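Local atomic coordinates of D,D-dipeptidase/D,D-carboxypeptidase (Enterococcus faecalis, PDB entry 4MUQ), a protein that acts as a zinc-dependent D,D-peptidase in vancomycin resistance, cleaving D-Ala-D-Ala and probably also removing the terminal D-alanine of peptidoglycan precursors. Residues A[17-22]-A[239-244]; A[97-102]-A[163-168]; A[146-151]-A[169-174]. All blocks are in the same frame, centred on the assembly; numbering follows the deposited sequence. Where two conformers were deposited one is given.

Contact 1 of 3, residues A[17-22]-A[239-244]; sequences NLLLVN and GNNIDG. With PE3 (3,6,9,12,15,18,21,24,27,30,33,36,39-tridecaoxahentetracontane-1,41-diol), chain H.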
loop_
_atom_site.group_PDB
_atom_site.type_symbol
_atom_site.label_atom_id
_atom_site.label_comp_id
_atom_site.label_asym_id
_atom_site.label_seq_id
_atom_site.Cartn_x
_atom_site.Cartn_y
_atom_site.Cartn_z
ATOM N N ASN A 17 -6.294 -0.779 4.476
ATOM C CA ASN A 17 -5.367 -1.069 3.376
ATOM C C ASN A 17 -5.173 0.076 2.396
ATOM O O ASN A 17 -4.190 0.099 1.650
ATOM C CB ASN A 17 -5.830 -2.268 2.542
ATOM C CG ASN A 17 -5.712 -3.588 3.267
ATOM O OD1 ASN A 17 -4.995 -3.713 4.257
ATOM N ND2 ASN A 17 -6.398 -4.601 2.743
ATOM N N LEU A 18 -6.131 1.003 2.360
ATOM C CA LEU A 18 -6.119 2.055 1.344
ATOM C C LEU A 18 -5.743 3.441 1.862
ATOM O O LEU A 18 -6.007 4.446 1.199
ATOM C CB LEU A 18 -7.458 2.101 0.605
ATOM C CG LEU A 18 -7.677 0.937 -0.362
ATOM C CD1 LEU A 18 -9.141 0.786 -0.729
ATOM C CD2 LEU A 18 -6.849 1.188 -1.618
ATOM N N LEU A 19 -5.093 3.508 3.021
ATOM C CA LEU A 19 -4.652 4.799 3.526
ATOM C C LEU A 19 -3.740 5.495 2.538
ATOM O O LEU A 19 -2.739 4.921 2.087
ATOM C CB LEU A 19 -3.869 4.637 4.833
ATOM C CG LEU A 19 -4.639 4.015 5.990
ATOM C CD1 LEU A 19 -3.705 3.835 7.171
ATOM C CD2 LEU A 19 -5.863 4.865 6.375
ATOM N N LEU A 20 -4.038 6.753 2.238
ATOM C CA LEU A 20 -3.091 7.579 1.508
ATOM C C LEU A 20 -2.208 8.324 2.504
ATOM O O LEU A 20 -2.679 9.220 3.214
ATOM C CB LEU A 20 -3.829 8.573 0.613
ATOM C CG LEU A 20 -2.919 9.526 -0.169
ATOM C CD1 LEU A 20 -1.955 8.757 -1.072
ATOM C CD2 LEU A 20 -3.742 10.476 -0.996
ATOM N N VAL A 21 -0.935 7.935 2.579
ATOM C CA VAL A 21 0.015 8.520 3.523
ATOM C C VAL A 21 1.094 9.214 2.711
ATOM O O VAL A 21 1.791 8.574 1.917
ATOM C CB VAL A 21 0.673 7.442 4.403
ATOM C CG1 VAL A 21 1.669 8.072 5.378
ATOM C CG2 VAL A 21 -0.394 6.668 5.166
ATOM N N ASN A 22 1.182 10.529 2.840
ATOM C CA ASN A 22 2.160 11.302 2.075
ATOM C C ASN A 22 2.429 12.616 2.805
ATOM O O ASN A 22 2.010 12.779 3.962
ATOM C CB ASN A 22 1.728 11.467 0.602
ATOM C CG ASN A 22 0.497 12.341 0.426
ATOM O OD1 ASN A 22 0.111 13.093 1.324
ATOM N ND2 ASN A 22 -0.110 12.262 -0.744
ATOM N N GLY A 239 -10.419 3.039 5.572
ATOM C CA GLY A 239 -10.335 4.484 5.475
ATOM C C GLY A 239 -9.397 4.878 4.339
ATOM O O GLY A 239 -8.543 4.074 3.896
ATOM N N ASN A 240 -9.509 6.121 3.875
ATOM C CA ASN A 240 -8.551 6.619 2.890
ATOM C C ASN A 240 -7.503 7.561 3.486
ATOM O O ASN A 240 -6.658 8.104 2.765
ATOM C CB ASN A 240 -9.236 7.246 1.675
ATOM C CG ASN A 240 -10.004 8.523 2.003
ATOM O OD1 ASN A 240 -9.962 9.047 3.126
ATOM N ND2 ASN A 240 -10.722 9.034 1.005
ATOM N N ASN A 241 -7.580 7.736 4.804
ATOM C CA ASN A 241 -6.659 8.570 5.588
ATOM C C ASN A 241 -6.950 10.061 5.496
ATOM O O ASN A 241 -6.187 10.886 6.004
ATOM C CB ASN A 241 -5.180 8.306 5.234
ATOM C CG ASN A 241 -4.252 8.604 6.388
ATOM O OD1 ASN A 241 -4.580 8.343 7.549
ATOM N ND2 ASN A 241 -3.075 9.160 6.080
ATOM N N ILE A 242 -8.070 10.408 4.867
ATOM C CA ILE A 242 -8.358 11.812 4.596
ATOM C C ILE A 242 -9.774 12.219 4.995
ATOM O O ILE A 242 -9.972 13.110 5.821
ATOM C CB ILE A 242 -8.177 12.143 3.093
ATOM C CG1 ILE A 242 -6.820 11.668 2.576
ATOM C CG2 ILE A 242 -8.363 13.640 2.848
ATOM C CD1 ILE A 242 -6.660 11.854 1.071
ATOM N N ASP A 243 -10.766 11.560 4.409
ATOM C CA ASP A 243 -12.115 12.082 4.510
ATOM C C ASP A 243 -13.214 11.045 4.430
ATOM O O ASP A 243 -14.375 11.410 4.466
ATOM C CB ASP A 243 -12.335 13.164 3.436
ATOM C CG ASP A 243 -12.004 12.674 2.023
ATOM O OD1 ASP A 243 -12.191 11.473 1.745
ATOM O OD2 ASP A 243 -11.572 13.503 1.188
ATOM N N GLY A 244 -12.883 9.767 4.314
ATOM C CA GLY A 244 -13.935 8.776 4.160
ATOM C C GLY A 244 -13.443 7.352 4.004
ATOM O O GLY A 244 -12.286 7.011 4.333
HETATM O O43 PE3 H . 0.529 19.274 -2.990
HETATM C C42 PE3 H . 1.057 17.955 -3.147
HETATM C C41 PE3 H . 2.580 17.959 -3.370
HETATM O O40 PE3 H . 2.978 16.571 -3.488
HETATM C C39 PE3 H . 2.527 16.039 -2.243
HETATM C C38 PE3 H . 2.672 14.594 -1.915
HETATM O O37 PE3 H . 2.070 14.580 -0.616
#

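Contact 2 of 3, residues A[97-102]-A[163-168]; sequences RKYVAL and SHEPWH. With ZN (zinc ion), chain B; LY0 ((2R)-3-[(R)-[(1R)-1-aminoethyl](hydroxy)phosphoryl]-2-methylpropanoic acid), chain C; 2D8 ((2R)-3-[(R)-[(1S)-1-aminoethyl](hydroxy)phosphoryl]-2-methylpropanoic acid), chain D; EDO (1,2-ethanediol), chain E.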
loop_
_atom_site.group_PDB
_atom_site.type_symbol
_atom_site.label_atom_id
_atom_site.label_comp_id
_atom_site.label_asym_id
_atom_site.label_seq_id
_atom_site.Cartn_x
_atom_site.Cartn_y
_atom_site.Cartn_z
ATOM N N ARG A 97 14.820 15.136 1.074
ATOM C CA ARG A 97 13.432 15.512 0.817
ATOM C C ARG A 97 12.815 14.694 -0.313
ATOM O O ARG A 97 11.614 14.425 -0.303
ATOM C CB ARG A 97 13.329 16.996 0.494
ATOM C CG ARG A 97 13.319 17.904 1.706
ATOM C CD ARG A 97 13.259 19.369 1.286
ATOM N NE ARG A 97 12.078 19.681 0.482
ATOM C CZ ARG A 97 12.061 19.739 -0.849
ATOM N NH1 ARG A 97 13.165 19.499 -1.547
ATOM N NH2 ARG A 97 10.936 20.034 -1.485
ATOM N N LYS A 98 13.638 14.288 -1.277
ATOM C CA LYS A 98 13.171 13.544 -2.445
ATOM C C LYS A 98 13.096 12.033 -2.250
ATOM O O LYS A 98 12.322 11.350 -2.933
ATOM C CB LYS A 98 14.054 13.864 -3.657
ATOM C CG LYS A 98 13.940 15.309 -4.144
ATOM C CD LYS A 98 14.859 15.579 -5.336
ATOM C CE LYS A 98 14.586 16.946 -5.953
ATOM N NZ LYS A 98 13.298 16.930 -6.703
ATOM N N TYR A 99 13.897 11.501 -1.342
ATOM C CA TYR A 99 14.027 10.052 -1.188
ATOM C C TYR A 99 13.707 9.493 0.197
ATOM O O TYR A 99 13.849 8.284 0.427
ATOM C CB TYR A 99 15.435 9.604 -1.600
ATOM C CG TYR A 99 15.679 9.679 -3.080
ATOM C CD1 TYR A 99 15.262 8.650 -3.925
ATOM C CD2 TYR A 99 16.308 10.775 -3.658
ATOM C CE1 TYR A 99 15.491 8.711 -5.295
ATOM C CE2 TYR A 99 16.527 10.847 -5.037
ATOM C CZ TYR A 99 16.113 9.817 -5.847
ATOM O OH TYR A 99 16.332 9.892 -7.199
ATOM N N VAL A 100 13.348 10.350 1.148
ATOM C CA VAL A 100 12.990 9.856 2.469
ATOM C C VAL A 100 11.723 10.573 2.925
ATOM O O VAL A 100 11.699 11.802 3.007
ATOM C CB VAL A 100 14.104 10.082 3.515
ATOM C CG1 VAL A 100 13.718 9.382 4.798
ATOM C CG2 VAL A 100 15.463 9.559 3.013
ATOM N N ALA A 101 10.666 9.824 3.238
ATOM C CA ALA A 101 9.470 10.457 3.763
ATOM C C ALA A 101 9.714 11.091 5.137
ATOM O O ALA A 101 10.517 10.597 5.927
ATOM C CB ALA A 101 8.329 9.450 3.854
ATOM N N LEU A 102 9.039 12.191 5.402
ATOM C CA LEU A 102 9.043 12.758 6.749
ATOM C C LEU A 102 8.556 11.719 7.763
ATOM O O LEU A 102 7.679 10.901 7.464
ATOM C CB LEU A 102 8.124 13.972 6.806
ATOM C CG LEU A 102 8.549 15.239 6.062
ATOM C CD1 LEU A 102 7.373 16.217 5.979
ATOM C CD2 LEU A 102 9.725 15.873 6.767
ATOM N N SER A 163 10.771 11.150 -5.371
ATOM C CA SER A 163 11.404 10.778 -6.631
ATOM C C SER A 163 11.114 9.326 -6.997
ATOM O O SER A 163 10.749 8.514 -6.159
ATOM C CB SER A 163 12.907 10.997 -6.528
ATOM O OG SER A 163 13.201 12.378 -6.540
ATOM N N HIS A 164 11.266 9.027 -8.282
ATOM C CA HIS A 164 11.209 7.672 -8.817
ATOM C C HIS A 164 11.965 6.685 -7.914
ATOM O O HIS A 164 13.165 6.862 -7.678
ATOM C CB HIS A 164 11.858 7.719 -10.197
ATOM C CG HIS A 164 11.944 6.404 -10.904
ATOM N ND1 HIS A 164 12.863 6.185 -11.901
ATOM C CD2 HIS A 164 11.231 5.257 -10.782
ATOM C CE1 HIS A 164 12.724 4.953 -12.367
ATOM N NE2 HIS A 164 11.730 4.377 -11.721
ATOM N N GLU A 165 11.272 5.645 -7.449
ATOM C CA GLU A 165 11.909 4.575 -6.666
ATOM C C GLU A 165 11.557 3.213 -7.254
ATOM O O GLU A 165 10.450 2.727 -7.093
ATOM C CB GLU A 165 11.500 4.649 -5.196
ATOM C CG GLU A 165 11.910 5.944 -4.514
ATOM C CD GLU A 165 11.873 5.832 -3.018
ATOM O OE1 GLU A 165 11.107 4.969 -2.525
ATOM O OE2 GLU A 165 12.610 6.592 -2.374
ATOM N N PRO A 166 12.500 2.587 -7.953
ATOM C CA PRO A 166 12.226 1.259 -8.514
ATOM C C PRO A 166 11.861 0.192 -7.474
ATOM O O PRO A 166 11.203 -0.793 -7.826
ATOM C CB PRO A 166 13.545 0.908 -9.199
ATOM C CG PRO A 166 14.083 2.257 -9.662
ATOM C CD PRO A 166 13.720 3.191 -8.519
ATOM N N TRP A 167 12.260 0.403 -6.219
ATOM C CA TRP A 167 12.306 -0.674 -5.218
ATOM C C TRP A 167 11.165 -0.721 -4.211
ATOM O O TRP A 167 11.072 -1.695 -3.471
ATOM C CB TRP A 167 13.602 -0.562 -4.409
ATOM C CG TRP A 167 13.711 0.779 -3.724
ATOM C CD1 TRP A 167 13.124 1.158 -2.545
ATOM C CD2 TRP A 167 14.428 1.928 -4.200
ATOM N NE1 TRP A 167 13.433 2.467 -2.264
ATOM C CE2 TRP A 167 14.237 2.962 -3.259
ATOM C CE3 TRP A 167 15.208 2.182 -5.335
ATOM C CZ2 TRP A 167 14.794 4.232 -3.421
ATOM C CZ3 TRP A 167 15.771 3.447 -5.491
ATOM C CH2 TRP A 167 15.543 4.459 -4.543
ATOM N N HIS A 168 10.346 0.329 -4.140
ATOM C CA HIS A 168 9.362 0.484 -3.066
ATOM C C HIS A 168 7.961 0.078 -3.511
ATOM O O HIS A 168 7.387 0.669 -4.437
ATOM C CB HIS A 168 9.397 1.931 -2.543
ATOM C CG HIS A 168 8.398 2.224 -1.466
ATOM N ND1 HIS A 168 8.764 2.558 -0.175
ATOM C CD2 HIS A 168 7.048 2.294 -1.506
ATOM C CE1 HIS A 168 7.673 2.796 0.535
ATOM N NE2 HIS A 168 6.622 2.651 -0.253
HETATM ZN ZN ZN B . 10.498 2.195 0.910
HETATM P P LY0 C . 12.096 4.565 1.037
HETATM C C1 LY0 C . 14.094 5.434 2.506
HETATM N N1 LY0 C . 14.480 5.409 0.199
HETATM C C2 LY0 C . 13.902 4.641 1.229
HETATM C C4 LY0 C . 11.401 6.238 0.918
HETATM C C5 LY0 C . 9.958 6.335 1.311
HETATM C C6 LY0 C . 9.836 6.391 2.825
HETATM C C7 LY0 C . 9.363 7.562 0.644
HETATM O O31 LY0 C . 11.493 3.893 2.292
HETATM O O32 LY0 C . 11.735 3.641 -0.171
HETATM O O61 LY0 C . 8.838 5.888 3.316
HETATM O O62 LY0 C . 10.700 6.955 3.475
HETATM C C4 2D8 D . 11.392 6.239 0.913
HETATM C C5 2D8 D . 9.953 6.336 1.310
HETATM C C6 2D8 D . 9.835 6.391 2.826
HETATM C C7 2D8 D . 9.361 7.564 0.644
HETATM N N1 2D8 D . 14.492 3.460 1.085
HETATM P P 2D8 D . 12.091 4.569 1.032
HETATM C C1 2D8 D . 14.116 5.423 2.482
HETATM C C2 2D8 D . 13.895 4.732 1.150
HETATM O O31 2D8 D . 11.510 3.901 2.298
HETATM O O32 2D8 D . 11.737 3.639 -0.173
HETATM O O61 2D8 D . 8.838 5.888 3.317
HETATM O O62 2D8 D . 10.700 6.955 3.475
HETATM C C1 EDO E . 9.356 15.613 -6.149
HETATM O O1 EDO E . 10.049 16.554 -5.318
HETATM C C2 EDO E . 10.151 14.312 -6.192
HETATM O O2 EDO E . 11.343 14.416 -6.991
HETATM O O HOH W 1 15.485 7.800 -8.634
#

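Contact 3 of 3, residues A[146-151]-A[169-174]; sequences YGFTQR and FRYVGY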
loop_
_atom_site.group_PDB
_atom_site.type_symbol
_atom_site.label_atom_id
_atom_site.label_comp_id
_atom_site.label_asym_id
_atom_site.label_seq_id
_atom_site.Cartn_x
_atom_site.Cartn_y
_atom_site.Cartn_z
ATOM N N TYR A 146 -1.830 -9.317 -7.278
ATOM C CA TYR A 146 -1.866 -9.837 -5.912
ATOM C C TYR A 146 -2.126 -8.778 -4.853
ATOM O O TYR A 146 -2.244 -9.102 -3.670
ATOM C CB TYR A 146 -0.572 -10.593 -5.582
ATOM C CG TYR A 146 -0.438 -11.897 -6.332
ATOM C CD1 TYR A 146 -0.813 -13.096 -5.739
ATOM C CD2 TYR A 146 0.053 -11.930 -7.633
ATOM C CE1 TYR A 146 -0.704 -14.294 -6.418
ATOM C CE2 TYR A 146 0.164 -13.121 -8.322
ATOM C CZ TYR A 146 -0.212 -14.300 -7.710
ATOM O OH TYR A 146 -0.102 -15.491 -8.394
ATOM N N GLY A 147 -2.225 -7.517 -5.251
ATOM C CA GLY A 147 -2.514 -6.480 -4.285
ATOM C C GLY A 147 -1.437 -5.428 -4.086
ATOM O O GLY A 147 -1.628 -4.496 -3.302
ATOM N N PHE A 148 -0.306 -5.580 -4.772
ATOM C CA PHE A 148 0.807 -4.635 -4.636
ATOM C C PHE A 148 0.926 -3.681 -5.825
ATOM O O PHE A 148 0.566 -4.031 -6.961
ATOM C CB PHE A 148 2.138 -5.395 -4.495
ATOM C CG PHE A 148 2.499 -5.786 -3.080
ATOM C CD1 PHE A 148 3.112 -4.868 -2.226
ATOM C CD2 PHE A 148 2.270 -7.078 -2.618
ATOM C CE1 PHE A 148 3.474 -5.229 -0.946
ATOM C CE2 PHE A 148 2.636 -7.443 -1.325
ATOM C CZ PHE A 148 3.241 -6.509 -0.497
ATOM N N THR A 149 1.438 -2.479 -5.564
ATOM C CA THR A 149 1.686 -1.497 -6.614
ATOM C C THR A 149 3.081 -0.899 -6.415
ATOM O O THR A 149 3.524 -0.737 -5.277
ATOM C CB THR A 149 0.591 -0.384 -6.619
ATOM O OG1 THR A 149 0.677 0.383 -7.826
ATOM C CG2 THR A 149 0.701 0.548 -5.405
ATOM N N GLN A 150 3.773 -0.556 -7.495
ATOM C CA GLN A 150 5.013 0.198 -7.332
ATOM C C GLN A 150 4.604 1.636 -7.024
ATOM O O GLN A 150 3.893 2.285 -7.798
ATOM C CB GLN A 150 5.875 0.146 -8.578
ATOM C CG GLN A 150 7.233 0.788 -8.355
ATOM C CD GLN A 150 8.041 0.871 -9.614
ATOM O OE1 GLN A 150 7.939 0.016 -10.499
ATOM N NE2 GLN A 150 8.840 1.920 -9.723
ATOM N N ARG A 151 5.039 2.124 -5.879
ATOM C CA ARG A 151 4.454 3.325 -5.299
ATOM C C ARG A 151 4.854 4.634 -5.962
ATOM O O ARG A 151 4.004 5.535 -6.114
ATOM C CB ARG A 151 4.770 3.361 -3.807
ATOM C CG ARG A 151 4.137 4.518 -3.042
ATOM C CD ARG A 151 2.624 4.425 -3.087
ATOM N NE ARG A 151 1.985 5.482 -2.302
ATOM C CZ ARG A 151 1.689 6.693 -2.765
ATOM N NH1 ARG A 151 2.004 7.040 -4.004
ATOM N NH2 ARG A 151 1.084 7.563 -1.966
ATOM N N PHE A 169 7.410 -0.929 -2.835
ATOM C CA PHE A 169 6.094 -1.460 -3.203
ATOM C C PHE A 169 5.121 -1.311 -2.057
ATOM O O PHE A 169 5.474 -1.489 -0.895
ATOM C CB PHE A 169 6.220 -2.927 -3.645
ATOM C CG PHE A 169 6.908 -3.070 -4.959
ATOM C CD1 PHE A 169 6.167 -3.158 -6.129
ATOM C CD2 PHE A 169 8.290 -3.026 -5.043
ATOM C CE1 PHE A 169 6.787 -3.252 -7.371
ATOM C CE2 PHE A 169 8.921 -3.107 -6.278
ATOM C CZ PHE A 169 8.160 -3.222 -7.446
ATOM N N ARG A 170 3.886 -0.968 -2.401
ATOM C CA ARG A 170 2.839 -0.721 -1.416
ATOM C C ARG A 170 1.687 -1.693 -1.618
ATOM O O ARG A 170 1.205 -1.861 -2.748
ATOM C CB ARG A 170 2.346 0.728 -1.562
ATOM C CG ARG A 170 0.992 1.039 -0.910
ATOM C CD ARG A 170 0.994 0.917 0.602
ATOM N NE ARG A 170 -0.388 1.002 1.074
ATOM C CZ ARG A 170 -1.006 2.133 1.396
ATOM N NH1 ARG A 170 -0.364 3.291 1.361
ATOM N NH2 ARG A 170 -2.286 2.097 1.770
ATOM N N TYR A 171 1.272 -2.357 -0.543
ATOM C CA TYR A 171 0.084 -3.198 -0.599
ATOM C C TYR A 171 -1.164 -2.345 -0.427
ATOM O O TYR A 171 -1.304 -1.644 0.587
ATOM C CB TYR A 171 0.132 -4.250 0.496
ATOM C CG TYR A 171 -1.030 -5.208 0.461
ATOM C CD1 TYR A 171 -1.024 -6.280 -0.409
ATOM C CD2 TYR A 171 -2.123 -5.034 1.298
ATOM C CE1 TYR A 171 -2.083 -7.168 -0.445
ATOM C CE2 TYR A 171 -3.188 -5.925 1.280
ATOM C CZ TYR A 171 -3.156 -6.986 0.400
ATOM O OH TYR A 171 -4.206 -7.882 0.354
ATOM N N VAL A 172 -2.073 -2.422 -1.404
ATOM C CA VAL A 172 -3.397 -1.792 -1.307
ATOM C C VAL A 172 -4.504 -2.831 -1.341
ATOM O O VAL A 172 -5.660 -2.528 -1.020
ATOM C CB VAL A 172 -3.644 -0.755 -2.421
ATOM C CG1 VAL A 172 -2.760 0.465 -2.213
ATOM C CG2 VAL A 172 -3.421 -1.366 -3.801
ATOM N N GLY A 173 -4.165 -4.057 -1.725
ATOM C CA GLY A 173 -5.146 -5.114 -1.862
ATOM C C GLY A 173 -5.716 -5.228 -3.264
ATOM O O GLY A 173 -5.791 -4.246 -4.006
ATOM N N TYR A 174 -6.102 -6.441 -3.625
ATOM C CA TYR A 174 -6.799 -6.696 -4.877
ATOM C C TYR A 174 -8.277 -6.365 -4.660
ATOM O O TYR A 174 -8.822 -6.645 -3.595
ATOM C CB TYR A 174 -6.632 -8.173 -5.225
ATOM C CG TYR A 174 -7.148 -8.582 -6.579
ATOM C CD1 TYR A 174 -6.350 -8.451 -7.717
ATOM C CD2 TYR A 174 -8.417 -9.119 -6.725
ATOM C CE1 TYR A 174 -6.815 -8.831 -8.960
ATOM C CE2 TYR A 174 -8.892 -9.507 -7.972
ATOM C CZ TYR A 174 -8.082 -9.357 -9.080
ATOM O OH TYR A 174 -8.545 -9.740 -10.320
HETATM O O HOH W 2 -5.015 -8.781 -2.029
#

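Contact 1 of 3, residues A[17-22]-A[239-244]
Asn241 ND2 serves two carbonyls, Leu20 O across the contact and Pro26 O further along the chain. The bond from Asn241 ND2 to Leu20 O spans 2.9 Å at 163°; the acceptor lies in the Asn241 amide plane, whereas the donor stands above the carbonyl plane of Leu20. Each segment both gives and takes, for Leu20 N donates to Asn240 O over 3.0 Å, again from above the carbonyl plane. The two bonds tie the loops together at Leu20.

Apolar groups flank this polar centre. Leu19 meets the Asn241 side chain at about a right angle, with Leu19 CD2 3.7 Å from Asn241 CB. With Leu20 CG anti to the backbone N (chi1 178°), the branch is carried to where Leu20 CD2 meets Ile242 CD1 at 3.8 Å. Helix 187-194 packs on both Leu20 and Ile242 through Thr191.

Asn240 turns away from 17-22 and organises its own loop. Asn240 OD1 accepts from Ile242 N, Asp243 N and Gly244 N, and Asn240 ND2 donates to Asp243 OD1 over 2.9 Å. Acceptance from Ile242 N defines an Asx turn, here within the beta-hairpin connection between strands 234-239 and 244-250.

Contact 2 of 3, residues A[97-102]-A[163-168]
Lys98 and Ser163 supply the backbone link: Ser163 N donates to Lys98 O over 2.9 Å at 166°, with the donor in the carbonyl plane. Beside it, an ethanediol molecule, probably from the crystallisation liquor, bridges Lys98 NZ and Ser163 OG through its O2. A water joins Tyr99 OH to His164 O, donating to the latter.

The aromatic contacts centre on Tyr99. Ser163 CB sits over one ring face, 3.8 Å from the centroid and 26° off the normal, a CH-pi contact. Trp167 CH2 approaches Tyr99 CD1 to 4.2 Å, and the carboxylate atom Glu165 OE2 lies at the ring edge.

Polar and metal bonds run to the phosphinate, modelled as two overlapping diastereomers, LY0 and 2D8, and to its zinc. Ala101 N donates to carboxylate O62 of either form. Trp167 NE1 donates to phosphinate O32 over 2.9 Å, with O32 in the indole plane. Glu165 OE1 lies 2.8 Å from the same O32, while LY0 N1 makes a weak bond to Glu165 OE2. His168 ND1 binds zinc at 2.1 Å, with His108 and Asp115 completing the protein ligands.

Since O31 and O32 both coordinate zinc around a tetrahedral phosphorus, the chemistry is consistent with mimicry of the tetrahedral intermediate of peptide hydrolysis.

Contact 3 of 3, residues A[146-151]-A[169-174]
Gly147 O receives two consecutive backbone N-H groups, from Val172 N at 2.8 Å and Gly173 N at 3.0 Å. The first donor lies nearly along the C=O axis and the second on a lone pair in the carbonyl plane. Thr149 and Arg170 follow as the hydrogen-bonded pair, exchanging bonds of 2.9 Å both from Thr149 N to Arg170 O and from Arg170 N to Thr149 O. A water connects Tyr146 O, Tyr171 OH and Tyr174 N beyond the strand end.

The guanidinium groups find partners beyond the two segments: Arg151 NE and Arg170 NH1 both form salt bridges to Glu107 OE2, which would offset the proximity of their like charges.

On the face that carries Phe148, Gln150, Phe169 and Tyr171, away from Thr149 and Arg170, the packing is largely aromatic. Tyr171 turns its ring edge to the face of Phe148 in a T-shaped pair, centroids 5.4 Å apart and planes at 71°. Tyr171 CB adds a CH-pi contact over the same Phe148 ring, 4.0 Å from its centroid. Next along, Gln150 CB rests 3.7 Å from Phe169 CE1.

Non-hydrogen-bonded pairs Phe148-Tyr171 and Gln150-Phe169 lie on either side of Thr149-Arg170; with 150° between strands 148-150 and 169-171, this marks antiparallel pairing at the edge of the four-stranded sheet of this Hedgehog/DD-peptidase fold.

In the fold
Contacts 2 and 3 meet along the strand that carries the zinc ligand His168: His168 O lies 3.1 Å from Arg151 N, a probable hydrogen bond, so the pairing of contact 3 continues directly into the metal site. Contact 1 joins contact 3 through Arg170, whose NH2 is 2.8 Å from Asn17 O and 2.9 Å from Leu19 O. Contacts 1 and 2 do not touch, their nearest atoms being about 7 Å apart, although the side chain of Val21 comes within about 8 Å of the bound phosphinate. In sequence, contacts 2 and 3 interleave, and both nest inside the long loop closed by contact 1.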